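Local coordinates for alpha-L-rhamnosidase (Klebsiella oxytoca, PDB 4XHC), which binds rhamnose and, as a two-domain family 78 alpha-L-rhamnosidase, probably hydrolyses the bonds that link terminal alpha-L-rhamnosyl residues to glycosides, at residues A[219-224]-A[534-539]. Numbering follows the deposited sequence.
Sequences IDNVAV and PAWFIR
Asp-220 and Arg-539 form a side-on, bidentate salt bridge between helices 214-230 and 534-540, whose local axes approach to 8.9 Å at 132°. One bond runs from NE of Arg-539 to OD1 of Asp-220, 3.0 Å long and nearly straight at 169°; the other, from NH2 of Arg-539 to OD2 of Asp-220, measures 2.9 Å and is more bent. Both oxygens are approached on their syn sides, and the carboxylate and guanidinium planes lie 29° apart, close to the flat pairing such a bridge favours. With CG of Asp-220 anti to the backbone N, the carboxylate reaches across to the second helix, where an arginine chain extended from CG to NE meets it.

Ala-535 takes the middle of the interface: its CB lies 3.4 Å from OD1 of Asp-220 and 3.8 Å from CB of Ala-223, a small methyl-to-methyl contact where the backbones come nearest. Beyond it, CG2 of Ile-219 touches CB of Pro-534 at 3.7 Å, and Trp-493 of helix 482-498 packs on both residues. The remaining guanidinium nitrogen, NH1, donates a hydrogen bond to the carbonyl O of Pro-207. Two bonds to the carboxylate should restrict rotation of both groups, and pairing opposite charges probably offsets the cost of burying Asp-220 where helix 214-230 meets helix 534-540, both within the six-hairpin glycosidase region.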
loop_
_atom_site.group_PDB
_atom_site.type_symbol
_atom_site.label_atom_id
_atom_site.label_comp_id
_atom_site.label_asym_id
_atom_site.label_seq_id
_atom_site.Cartn_x
_atom_site.Cartn_y
_atom_site.Cartn_z
ATOM N N ILE A 219 -34.771 9.388 14.530
ATOM C CA ILE A 219 -34.649 9.295 13.074
ATOM C C ILE A 219 -34.060 10.573 12.478
ATOM O O ILE A 219 -33.193 10.523 11.605
ATOM C CB ILE A 219 -36.019 8.991 12.427
ATOM C CG1 ILE A 219 -36.430 7.554 12.747
ATOM C CG2 ILE A 219 -35.980 9.190 10.920
ATOM C CD1 ILE A 219 -37.882 7.238 12.451
ATOM N N ASP A 220 -34.540 11.718 12.945
ATOM C CA ASP A 220 -34.003 12.998 12.501
ATOM C C ASP A 220 -32.504 13.124 12.806
ATOM O O ASP A 220 -31.749 13.617 11.968
ATOM C CB ASP A 220 -34.780 14.154 13.135
ATOM C CG ASP A 220 -34.226 15.519 12.743
ATOM O OD1 ASP A 220 -34.543 16.011 11.632
ATOM O OD2 ASP A 220 -33.474 16.104 13.556
ATOM N N ASN A 221 -32.071 12.677 13.984
ATOM C CA ASN A 221 -30.646 12.739 14.337
ATOM C C ASN A 221 -29.784 11.933 13.384
ATOM O O ASN A 221 -28.742 12.401 12.933
ATOM C CB ASN A 221 -30.398 12.275 15.770
ATOM C CG ASN A 221 -30.862 13.286 16.792
ATOM O OD1 ASN A 221 -30.793 14.496 16.571
ATOM N ND2 ASN A 221 -31.337 12.798 17.924
ATOM N N VAL A 222 -30.223 10.728 13.063
ATOM C CA VAL A 222 -29.488 9.894 12.119
ATOM C C VAL A 222 -29.484 10.505 10.715
ATOM O O VAL A 222 -28.470 10.466 10.019
ATOM C CB VAL A 222 -30.065 8.475 12.100
ATOM C CG1 VAL A 222 -29.495 7.664 10.944
ATOM C CG2 VAL A 222 -29.780 7.792 13.432
ATOM N N ALA A 223 -30.613 11.080 10.312
ATOM C CA ALA A 223 -30.733 11.742 9.012
ATOM C C ALA A 223 -29.759 12.901 8.861
ATOM O O ALA A 223 -29.059 13.005 7.868
ATOM C CB ALA A 223 -32.153 12.238 8.811
ATOM N N VAL A 224 -29.722 13.769 9.860
ATOM C CA VAL A 224 -28.860 14.945 9.820
ATOM C C VAL A 224 -27.390 14.554 9.701
ATOM O O VAL A 224 -26.658 15.170 8.927
ATOM C CB VAL A 224 -29.086 15.859 11.052
ATOM C CG1 VAL A 224 -28.029 16.955 11.133
ATOM C CG2 VAL A 224 -30.476 16.483 10.999
ATOM N N PRO A 534 -36.376 12.088 5.815
ATOM C CA PRO A 534 -37.218 12.236 7.001
ATOM C C PRO A 534 -36.969 13.520 7.802
ATOM O O PRO A 534 -37.904 14.077 8.383
ATOM C CB PRO A 534 -36.859 11.009 7.819
ATOM C CG PRO A 534 -36.614 9.971 6.779
ATOM C CD PRO A 534 -35.961 10.687 5.626
ATOM N N ALA A 535 -35.726 13.988 7.830
ATOM C CA ALA A 535 -35.430 15.278 8.439
ATOM C C ALA A 535 -36.270 16.407 7.815
ATOM O O ALA A 535 -36.802 17.259 8.530
ATOM C CB ALA A 535 -33.945 15.586 8.325
ATOM N N TRP A 536 -36.404 16.392 6.488
ATOM C CA TRP A 536 -37.219 17.387 5.783
ATOM C C TRP A 536 -38.702 17.229 6.114
ATOM O O TRP A 536 -39.353 18.192 6.504
ATOM C CB TRP A 536 -37.004 17.308 4.265
ATOM C CG TRP A 536 -37.758 18.356 3.483
ATOM C CD1 TRP A 536 -37.497 19.696 3.440
ATOM C CD2 TRP A 536 -38.885 18.145 2.636
ATOM N NE1 TRP A 536 -38.398 20.334 2.624
ATOM C CE2 TRP A 536 -39.258 19.400 2.113
ATOM C CE3 TRP A 536 -39.615 17.016 2.263
ATOM C CZ2 TRP A 536 -40.333 19.557 1.241
ATOM C CZ3 TRP A 536 -40.685 17.175 1.387
ATOM C CH2 TRP A 536 -41.031 18.438 0.890
ATOM N N PHE A 537 -39.226 16.015 5.968
ATOM C CA PHE A 537 -40.627 15.745 6.298
ATOM C C PHE A 537 -40.953 16.162 7.733
ATOM O O PHE A 537 -41.973 16.809 7.992
ATOM C CB PHE A 537 -40.963 14.259 6.123
ATOM C CG PHE A 537 -40.972 13.798 4.694
ATOM C CD1 PHE A 537 -41.816 14.390 3.762
ATOM C CD2 PHE A 537 -40.160 12.747 4.284
ATOM C CE1 PHE A 537 -41.831 13.959 2.446
ATOM C CE2 PHE A 537 -40.170 12.310 2.970
ATOM C CZ PHE A 537 -41.007 12.914 2.051
ATOM N N ILE A 538 -40.083 15.789 8.662
ATOM C CA ILE A 538 -40.334 16.035 10.070
ATOM C C ILE A 538 -40.334 17.536 10.347
ATOM O O ILE A 538 -41.236 18.042 11.012
ATOM C CB ILE A 538 -39.330 15.269 10.960
ATOM C CG1 ILE A 538 -39.647 13.771 10.902
ATOM C CG2 ILE A 538 -39.392 15.743 12.407
ATOM C CD1 ILE A 538 -38.497 12.886 11.316
ATOM N N ARG A 539 -39.349 18.242 9.800
ATOM C CA ARG A 539 -39.206 19.681 10.041
ATOM C C ARG A 539 -40.190 20.533 9.243
ATOM O O ARG A 539 -40.817 21.426 9.794
ATOM C CB ARG A 539 -37.771 20.131 9.754
ATOM C CG ARG A 539 -36.765 19.623 10.772
ATOM C CD ARG A 539 -35.356 19.593 10.211
ATOM N NE ARG A 539 -34.431 18.931 11.127
ATOM C CZ ARG A 539 -33.545 19.548 11.902
ATOM N NH1 ARG A 539 -33.419 20.869 11.896
ATOM N NH2 ARG A 539 -32.761 18.829 12.690
#